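Local coordinates for protein rhizavidin (Rhizobium etli, PDB 3EW1) that binds biotin with high affinity as a dimer of avidin-family beta-barrels, at residues B[95-100]-B[118-123]; B[15-20]-B[27-32]; B[34-39]-B[58-63]. All blocks are in the same frame, centred on the assembly; numbering follows the deposited sequence.

Contact 1: B[95-100]-B[118-123]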
loop_
_atom_site.group_PDB
_atom_site.type_symbol
_atom_site.label_atom_id
_atom_site.label_comp_id
_atom_site.label_asym_id
_atom_site.label_seq_id
_atom_site.Cartn_x
_atom_site.Cartn_y
_atom_site.Cartn_z
ATOM N N ASN B 95 22.781 6.151 -8.888
ATOM C CA ASN B 95 21.453 5.698 -9.269
ATOM C C ASN B 95 20.561 5.731 -8.035
ATOM O O ASN B 95 21.017 5.495 -6.933
ATOM C CB ASN B 95 21.503 4.268 -9.835
ATOM C CG ASN B 95 20.286 3.926 -10.752
ATOM O OD1 ASN B 95 19.824 4.771 -11.533
ATOM N ND2 ASN B 95 19.783 2.681 -10.657
ATOM N N THR B 96 19.285 6.026 -8.237
ATOM C CA THR B 96 18.297 5.949 -7.173
ATOM C C THR B 96 17.857 4.484 -6.961
ATOM O O THR B 96 17.760 3.720 -7.916
ATOM C CB THR B 96 17.071 6.767 -7.567
ATOM O OG1 THR B 96 17.529 8.039 -8.055
ATOM C CG2 THR B 96 16.180 6.996 -6.376
ATOM N N GLU B 97 17.609 4.105 -5.713
ATOM C CA GLU B 97 17.099 2.754 -5.401
ATOM C C GLU B 97 16.028 2.890 -4.330
ATOM O O GLU B 97 16.012 3.874 -3.569
ATOM C CB GLU B 97 18.211 1.776 -4.956
ATOM C CG GLU B 97 18.949 2.181 -3.678
ATOM C CD GLU B 97 20.078 1.207 -3.244
ATOM O OE1 GLU B 97 20.668 1.464 -2.157
ATOM O OE2 GLU B 97 20.383 0.211 -3.969
ATOM N N ILE B 98 15.101 1.935 -4.298
ATOM C CA ILE B 98 14.128 1.924 -3.215
ATOM C C ILE B 98 14.366 0.680 -2.396
ATOM O O ILE B 98 14.318 -0.419 -2.930
ATOM C CB ILE B 98 12.688 1.925 -3.773
ATOM C CG1 ILE B 98 12.481 3.130 -4.708
ATOM C CG2 ILE B 98 11.639 1.958 -2.643
ATOM C CD1 ILE B 98 11.138 3.145 -5.504
ATOM N N VAL B 99 14.659 0.858 -1.118
ATOM C CA VAL B 99 14.950 -0.236 -0.206
ATOM C C VAL B 99 13.680 -0.519 0.579
ATOM O O VAL B 99 13.109 0.387 1.218
ATOM C CB VAL B 99 16.098 0.128 0.780
ATOM C CG1 VAL B 99 16.317 -1.005 1.793
ATOM C CG2 VAL B 99 17.411 0.402 0.026
ATOM N N THR B 100 13.222 -1.771 0.510
ATOM C CA THR B 100 11.919 -2.137 1.093
ATOM C C THR B 100 11.928 -3.431 1.913
ATOM O O THR B 100 12.768 -4.311 1.690
ATOM C CB THR B 100 10.827 -2.350 -0.004
ATOM O OG1 THR B 100 11.066 -3.556 -0.721
ATOM C CG2 THR B 100 10.668 -1.182 -0.953
ATOM N N GLN B 118 12.611 -8.980 1.875
ATOM C CA GLN B 118 13.143 -7.688 1.509
ATOM C C GLN B 118 13.373 -7.627 0.019
ATOM O O GLN B 118 13.841 -8.604 -0.583
ATOM C CB GLN B 118 14.485 -7.455 2.192
ATOM C CG GLN B 118 14.427 -7.196 3.677
ATOM C CD GLN B 118 15.499 -7.994 4.389
ATOM O OE1 GLN B 118 16.573 -7.480 4.724
ATOM N NE2 GLN B 118 15.231 -9.285 4.578
ATOM N N ASP B 119 13.092 -6.466 -0.571
ATOM C CA ASP B 119 13.375 -6.215 -1.986
ATOM C C ASP B 119 14.035 -4.855 -2.071
ATOM O O ASP B 119 13.633 -3.937 -1.367
ATOM C CB ASP B 119 12.094 -6.088 -2.814
ATOM C CG ASP B 119 11.494 -7.397 -3.207
ATOM O OD1 ASP B 119 12.064 -8.473 -2.958
ATOM O OD2 ASP B 119 10.387 -7.345 -3.781
ATOM N N THR B 120 15.014 -4.725 -2.968
ATOM C CA THR B 120 15.585 -3.432 -3.317
ATOM C C THR B 120 15.439 -3.231 -4.813
ATOM O O THR B 120 15.918 -4.059 -5.599
ATOM C CB THR B 120 17.086 -3.353 -2.910
ATOM O OG1 THR B 120 17.164 -3.441 -1.491
ATOM C CG2 THR B 120 17.754 -2.019 -3.381
ATOM N N PHE B 121 14.815 -2.110 -5.187
ATOM C CA PHE B 121 14.509 -1.763 -6.564
ATOM C C PHE B 121 15.510 -0.740 -7.082
ATOM O O PHE B 121 15.677 0.277 -6.438
ATOM C CB PHE B 121 13.086 -1.150 -6.623
ATOM C CG PHE B 121 11.990 -2.129 -6.322
ATOM C CD1 PHE B 121 11.580 -2.381 -4.996
ATOM C CD2 PHE B 121 11.411 -2.851 -7.332
ATOM C CE1 PHE B 121 10.539 -3.306 -4.704
ATOM C CE2 PHE B 121 10.354 -3.779 -7.032
ATOM C CZ PHE B 121 9.985 -4.003 -5.722
ATOM N N GLN B 122 16.089 -0.989 -8.264
ATOM C CA GLN B 122 16.952 -0.008 -8.926
ATOM C C GLN B 122 16.183 0.753 -9.993
ATOM O O GLN B 122 15.379 0.152 -10.740
ATOM C CB GLN B 122 18.125 -0.718 -9.626
ATOM C CG GLN B 122 18.942 -1.552 -8.701
ATOM C CD GLN B 122 19.580 -0.775 -7.568
ATOM O OE1 GLN B 122 20.074 0.339 -7.752
ATOM N NE2 GLN B 122 19.579 -1.365 -6.386
ATOM N N TYR B 123 16.431 2.057 -10.094
ATOM C CA TYR B 123 15.839 2.873 -11.123
ATOM C C TYR B 123 16.313 2.378 -12.482
ATOM O O TYR B 123 17.508 2.060 -12.652
ATOM C CB TYR B 123 16.209 4.353 -10.911
ATOM C CG TYR B 123 15.800 5.232 -12.046
ATOM C CD1 TYR B 123 16.716 5.588 -13.043
ATOM C CD2 TYR B 123 14.480 5.677 -12.164
ATOM C CE1 TYR B 123 16.346 6.386 -14.098
ATOM C CE2 TYR B 123 14.082 6.475 -13.227
ATOM C CZ TYR B 123 15.018 6.821 -14.207
ATOM O OH TYR B 123 14.626 7.639 -15.280
HETATM O O HOH W 1 15.492 -4.394 0.808
#
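E97 and Q122 face each other in a non-hydrogen-bonded antiparallel pair, and their side chains run alongside one another. The E97 CB lies 3.3 Å from the F121 carbonyl O and beside the Q122 amide. Its CG sits between backbone N and carbonyl carbon (chi1 62°), and the extended chain then carries the carboxylate along the amide. There OE2 touches the methyl CG2 of T120 and, through its anti lone pair, accepts a 3.0 Å hydrogen bond from Q122 NE2, while OE1 is held by Q90 NE2. A glutamate suits this buried spot because each oxygen finds an amide donor.

At the other end the D119 carbonyl O accepts hydrogen bonds from both T100 OG1, at 2.7 Å, and T100 N, so two donors grip one oxygen. N95 ND2 reaches Y123 O on a lone pair at 3.1 Å.

D119, a biotin-binding residue, turns its carboxylate away from T100, toward Q22 and W85. In this hairpin of the avidin barrel, strand 95-108 bonds also to strand 78-92, and strand 111-124 to strand 15-21; F121 meets W85 edge-to-face and touches Y41 of strand 36-42 inside the barrel.

Contact 2: B[15-20]-B[27-32]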
loop_
_atom_site.group_PDB
_atom_site.type_symbol
_atom_site.label_atom_id
_atom_site.label_comp_id
_atom_site.label_asym_id
_atom_site.label_seq_id
_atom_site.Cartn_x
_atom_site.Cartn_y
_atom_site.Cartn_z
ATOM N N ALA B 15 6.157 12.246 -11.008
ATOM C CA ALA B 15 7.195 11.331 -11.458
ATOM C C ALA B 15 6.559 10.156 -12.177
ATOM O O ALA B 15 5.520 9.659 -11.753
ATOM C CB ALA B 15 8.000 10.829 -10.270
ATOM N N SER B 16 7.203 9.731 -13.248
ATOM C CA SER B 16 6.879 8.534 -13.971
ATOM C C SER B 16 8.183 7.783 -14.058
ATOM O O SER B 16 9.149 8.312 -14.595
ATOM C CB SER B 16 6.400 8.911 -15.355
ATOM O OG SER B 16 5.176 9.607 -15.271
ATOM N N SER B 17 8.262 6.594 -13.485
ATOM C CA SER B 17 9.562 5.905 -13.421
ATOM C C SER B 17 9.438 4.407 -13.342
ATOM O O SER B 17 8.490 3.879 -12.766
ATOM C CB SER B 17 10.385 6.441 -12.239
ATOM O OG SER B 17 9.683 6.383 -11.011
ATOM N N SER B 18 10.441 3.735 -13.883
ATOM C CA SER B 18 10.531 2.278 -13.898
ATOM C C SER B 18 11.648 1.799 -12.979
ATOM O O SER B 18 12.662 2.518 -12.764
ATOM C CB SER B 18 10.804 1.792 -15.314
ATOM O OG SER B 18 9.734 2.215 -16.156
ATOM N N TRP B 19 11.482 0.580 -12.479
ATOM C CA TRP B 19 12.287 0.014 -11.408
ATOM C C TRP B 19 12.385 -1.486 -11.608
ATOM O O TRP B 19 11.436 -2.122 -12.143
ATOM C CB TRP B 19 11.645 0.324 -10.046
ATOM C CG TRP B 19 11.408 1.782 -9.867
ATOM C CD1 TRP B 19 10.348 2.492 -10.328
ATOM C CD2 TRP B 19 12.272 2.742 -9.220
ATOM N NE1 TRP B 19 10.473 3.815 -9.998
ATOM C CE2 TRP B 19 11.659 3.998 -9.338
ATOM C CE3 TRP B 19 13.492 2.648 -8.535
ATOM C CZ2 TRP B 19 12.204 5.154 -8.815
ATOM C CZ3 TRP B 19 14.048 3.806 -8.015
ATOM C CH2 TRP B 19 13.412 5.050 -8.158
ATOM N N GLN B 20 13.535 -2.044 -11.226
ATOM C CA GLN B 20 13.783 -3.488 -11.265
ATOM C C GLN B 20 14.335 -3.950 -9.925
ATOM O O GLN B 20 15.304 -3.358 -9.424
ATOM C CB GLN B 20 14.789 -3.824 -12.367
ATOM C CG GLN B 20 14.989 -5.308 -12.529
ATOM C CD GLN B 20 16.196 -5.626 -13.370
ATOM O OE1 GLN B 20 16.104 -6.387 -14.322
ATOM N NE2 GLN B 20 17.345 -5.035 -13.020
ATOM N N MET B 27 8.544 -2.764 -11.804
ATOM C CA MET B 27 7.359 -1.984 -11.615
ATOM C C MET B 27 7.477 -0.660 -12.329
ATOM O O MET B 27 8.590 -0.132 -12.498
ATOM C CB MET B 27 7.025 -1.815 -10.139
ATOM C CG MET B 27 8.008 -0.965 -9.370
ATOM S SD MET B 27 7.490 -0.834 -7.627
ATOM C CE MET B 27 8.815 0.165 -6.960
ATOM N N ILE B 28 6.353 -0.151 -12.786
ATOM C CA ILE B 28 6.283 1.108 -13.433
ATOM C C ILE B 28 5.384 1.932 -12.580
ATOM O O ILE B 28 4.235 1.537 -12.397
ATOM C CB ILE B 28 5.695 0.986 -14.853
ATOM C CG1 ILE B 28 6.660 0.146 -15.694
ATOM C CG2 ILE B 28 5.481 2.403 -15.433
ATOM C CD1 ILE B 28 6.259 -0.164 -17.162
ATOM N N ILE B 29 5.860 3.062 -12.072
ATOM C CA ILE B 29 5.050 3.855 -11.130
ATOM C C ILE B 29 4.847 5.292 -11.577
ATOM O O ILE B 29 5.604 5.830 -12.383
ATOM C CB ILE B 29 5.564 3.824 -9.652
ATOM C CG1 ILE B 29 6.897 4.574 -9.487
ATOM C CG2 ILE B 29 5.608 2.382 -9.137
ATOM C CD1 ILE B 29 7.428 4.535 -8.058
ATOM N N GLN B 30 3.767 5.875 -11.076
ATOM C CA GLN B 30 3.458 7.269 -11.266
ATOM C C GLN B 30 3.215 7.804 -9.889
ATOM O O GLN B 30 2.391 7.272 -9.139
ATOM C CB GLN B 30 2.188 7.490 -12.111
ATOM C CG GLN B 30 2.311 6.961 -13.520
ATOM C CD GLN B 30 1.941 5.479 -13.612
ATOM O OE1 GLN B 30 1.013 5.018 -12.933
ATOM N NE2 GLN B 30 2.622 4.744 -14.472
ATOM N N VAL B 31 3.909 8.856 -9.530
ATOM C CA VAL B 31 3.743 9.513 -8.251
ATOM C C VAL B 31 3.210 10.908 -8.528
ATOM O O VAL B 31 3.839 11.665 -9.264
ATOM C CB VAL B 31 5.098 9.625 -7.497
ATOM C CG1 VAL B 31 4.884 10.293 -6.146
ATOM C CG2 VAL B 31 5.770 8.260 -7.355
ATOM N N ASP B 32 2.009 11.226 -8.034
ATOM C CA ASP B 32 1.463 12.538 -8.291
ATOM C C ASP B 32 1.856 13.576 -7.231
ATOM O O ASP B 32 2.493 13.250 -6.239
ATOM C CB ASP B 32 -0.056 12.489 -8.576
ATOM C CG ASP B 32 -0.913 12.290 -7.334
ATOM O OD1 ASP B 32 -0.428 12.424 -6.184
ATOM O OD2 ASP B 32 -2.142 12.009 -7.529
#
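Strands 15-20 and 27-31 run antiparallel at 165°, their axes 4.7 Å apart, and the pairs A15-V31, S17-I29 and W19-M27 are each joined by two backbone hydrogen bonds. This is the first hairpin of the avidin barrel, and its alternating side chains sort into two faces. A15, S17, W19, M27, I29 and V31 share one face, where the apolar groups meet the barrel interior; S16, S18, I28 and Q30 share the other.

On the inner face the indole of W19 and the chain of I29 cross at a slant, with NE1 3.7 Å from I29 CD1. The first torsion of I29 (chi1 69°) places CG1 between its backbone N and carbonyl carbon, which brings the ethyl arm toward both the indole and S17. S17 OG approaches I29 CG1 to 3.7 Å and accepts a hydrogen bond of 2.9 Å from W19 NE1, from a position tilted 18° out of the ring plane. Farther along, M27 CG packs on W19 CB at 3.9 Å. The extended, unbranched methionine chain suits its place by reaching into the barrel interior to Y41, L57, I98 and F121, side chains of several strands. The small A15 meets V31 CB to CB at 4.2 Å, while on the outer face S18 OG lies against I28 CG1.

Backbone hydrogen bonds thus hold the strands together, while on the W19 face the side chains pack mainly by apolar contact, with one polar link. The serine supplies an acceptor for the indole N-H, so this polar group of a buried tryptophan is satisfied within its own strand, and the bond helps fix the rotation of the ring. I29 then packs against both partners of that bond.

Contact 3: B[34-39]-B[58-63]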
loop_
_atom_site.group_PDB
_atom_site.type_symbol
_atom_site.label_atom_id
_atom_site.label_comp_id
_atom_site.label_asym_id
_atom_site.label_seq_id
_atom_site.Cartn_x
_atom_site.Cartn_y
_atom_site.Cartn_z
ATOM N N PHE B 34 0.198 15.013 -5.013
ATOM C CA PHE B 34 -0.541 14.853 -3.771
ATOM C C PHE B 34 -0.067 13.653 -2.969
ATOM O O PHE B 34 -0.613 13.345 -1.911
ATOM C CB PHE B 34 -2.050 14.701 -4.101
ATOM C CG PHE B 34 -2.629 15.904 -4.764
ATOM C CD1 PHE B 34 -2.936 15.889 -6.116
ATOM C CD2 PHE B 34 -2.801 17.082 -4.046
ATOM C CE1 PHE B 34 -3.440 17.042 -6.761
ATOM C CE2 PHE B 34 -3.308 18.233 -4.679
ATOM C CZ PHE B 34 -3.622 18.197 -6.031
ATOM N N GLY B 35 0.924 12.930 -3.486
ATOM C CA GLY B 35 1.465 11.815 -2.738
ATOM C C GLY B 35 0.938 10.456 -3.157
ATOM O O GLY B 35 1.323 9.456 -2.575
ATOM N N ASN B 36 0.045 10.420 -4.146
ATOM C CA ASN B 36 -0.558 9.152 -4.568
ATOM C C ASN B 36 0.310 8.392 -5.557
ATOM O O ASN B 36 0.773 8.984 -6.551
ATOM C CB ASN B 36 -1.894 9.409 -5.247
ATOM C CG ASN B 36 -2.916 10.010 -4.324
ATOM O OD1 ASN B 36 -3.187 9.481 -3.251
ATOM N ND2 ASN B 36 -3.523 11.104 -4.763
ATOM N N VAL B 37 0.497 7.087 -5.317
ATOM C CA VAL B 37 1.296 6.246 -6.219
ATOM C C VAL B 37 0.354 5.281 -6.943
ATOM O O VAL B 37 -0.522 4.654 -6.306
ATOM C CB VAL B 37 2.287 5.383 -5.449
ATOM C CG1 VAL B 37 3.217 4.628 -6.417
ATOM C CG2 VAL B 37 3.118 6.255 -4.490
ATOM N N SER B 38 0.515 5.193 -8.254
ATOM C CA SER B 38 -0.179 4.198 -9.061
ATOM C C SER B 38 0.908 3.430 -9.785
ATOM O O SER B 38 2.089 3.827 -9.772
ATOM C CB SER B 38 -1.138 4.861 -10.057
ATOM O OG SER B 38 -2.265 5.450 -9.398
ATOM N N GLY B 39 0.529 2.333 -10.421
ATOM C CA GLY B 39 1.440 1.692 -11.330
ATOM C C GLY B 39 1.090 0.278 -11.612
ATOM O O GLY B 39 -0.027 -0.142 -11.345
ATOM N N THR B 58 -0.721 0.231 -6.046
ATOM C CA THR B 58 -1.141 1.528 -5.519
ATOM C C THR B 58 -0.360 1.799 -4.244
ATOM O O THR B 58 0.059 0.882 -3.578
ATOM C CB THR B 58 -2.646 1.517 -5.277
ATOM O OG1 THR B 58 -3.103 2.835 -4.973
ATOM C CG2 THR B 58 -2.944 0.554 -4.198
ATOM N N GLY B 59 -0.169 3.053 -3.876
ATOM C CA GLY B 59 0.741 3.359 -2.768
ATOM C C GLY B 59 0.658 4.823 -2.365
ATOM O O GLY B 59 -0.131 5.605 -2.957
ATOM N N ARG B 60 1.511 5.211 -1.407
ATOM C CA ARG B 60 1.595 6.592 -0.923
ATOM C C ARG B 60 3.042 6.925 -0.670
ATOM O O ARG B 60 3.806 6.053 -0.307
ATOM C CB ARG B 60 0.823 6.793 0.392
ATOM C CG ARG B 60 -0.746 6.638 0.281
ATOM C CD ARG B 60 -1.455 7.850 -0.362
ATOM N NE ARG B 60 -1.093 9.103 0.316
ATOM C CZ ARG B 60 -1.242 10.349 -0.147
ATOM N NH1 ARG B 60 -1.812 10.595 -1.324
ATOM N NH2 ARG B 60 -0.783 11.367 0.593
ATOM N N VAL B 61 3.388 8.194 -0.849
ATOM C CA VAL B 61 4.743 8.673 -0.556
ATOM C C VAL B 61 4.659 9.773 0.484
ATOM O O VAL B 61 3.670 10.522 0.535
ATOM C CB VAL B 61 5.404 9.203 -1.820
ATOM C CG1 VAL B 61 6.556 10.134 -1.484
ATOM C CG2 VAL B 61 5.863 8.029 -2.686
ATOM N N ASN B 62 5.662 9.831 1.341
ATOM C CA ASN B 62 5.844 10.961 2.247
ATOM C C ASN B 62 7.332 11.222 2.281
ATOM O O ASN B 62 8.060 10.449 2.865
ATOM C CB ASN B 62 5.316 10.631 3.648
ATOM C CG ASN B 62 5.538 11.768 4.668
ATOM O OD1 ASN B 62 5.904 12.895 4.317
ATOM N ND2 ASN B 62 5.287 11.489 5.902
ATOM N N GLY B 63 7.751 12.293 1.641
ATOM C CA GLY B 63 9.203 12.595 1.630
ATOM C C GLY B 63 9.931 11.545 0.798
ATOM O O GLY B 63 9.541 11.289 -0.332
HETATM O O HOH W 2 -3.241 4.999 -6.771
#
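R60 folds its guanidinium back over the turn residues F34 and G35 that lead into strand 36-42, which forms a hairpin of the avidin beta-barrel with strand 54-62. Bends at chi2 and chi3 (-76° and -53°) curl the arginine so that NH1 donates to F34 O at 3.1 Å, with NH2 adding a weak bond to the same oxygen. The carbonyl O of G35 lies over one guanidinium face, 3.4 Å above its plane, while accepting a backbone bond from V61 N. Arginine suits the place because several N-H groups on one flat cation can meet the carbonyls of a turn.

N36 was modelled in two conformers. In the one described here its side chain runs alongside R60, and NH1 comes within 2.6 Å of OD1, but the donor stands well above the carbonyl plane of the amide, and the bond is doubtful.

Glycine suits position 35 because at its positive phi of 99° a CB would press against the carbonyl O of F34. On the opposite side of the sheet V37 CG2 and V61 CG2 touch at 3.7 Å, the valine methyls meeting alongside G59, whose bare CA lets V37 sit close.

Toward the subunit interface T58 OG1 is hydrogen-bonded to T58 OG1 of the second subunit, and R60 packs on G71 of that subunit. Between the strands a water donates to V37 O and is hydrogen-bonded to T58 OG1, at 2.8 Å from each oxygen.

The three contacts are hairpin pairings in one closed antiparallel barrel. Contact 2 adjoins both others: Q122 N meets Q20 O at 2.8 Å, a probable hydrogen bond toward contact 1, and Q30 O meets S38 N at 2.9 Å, likewise probable, toward contact 3. Contacts 1 and 3 do not touch; their nearest atoms are about 8 Å apart and their centres 16 Å. The biotin site lies closest to contact 1, which contains D119, its side chain about 3 Å from that of N21. The side chain of M27 in contact 2 is about 4 Å from that of Y41, another biotin-binding residue, and that of V37 in contact 3 about 10 Å; contact 3 faces the second subunit instead.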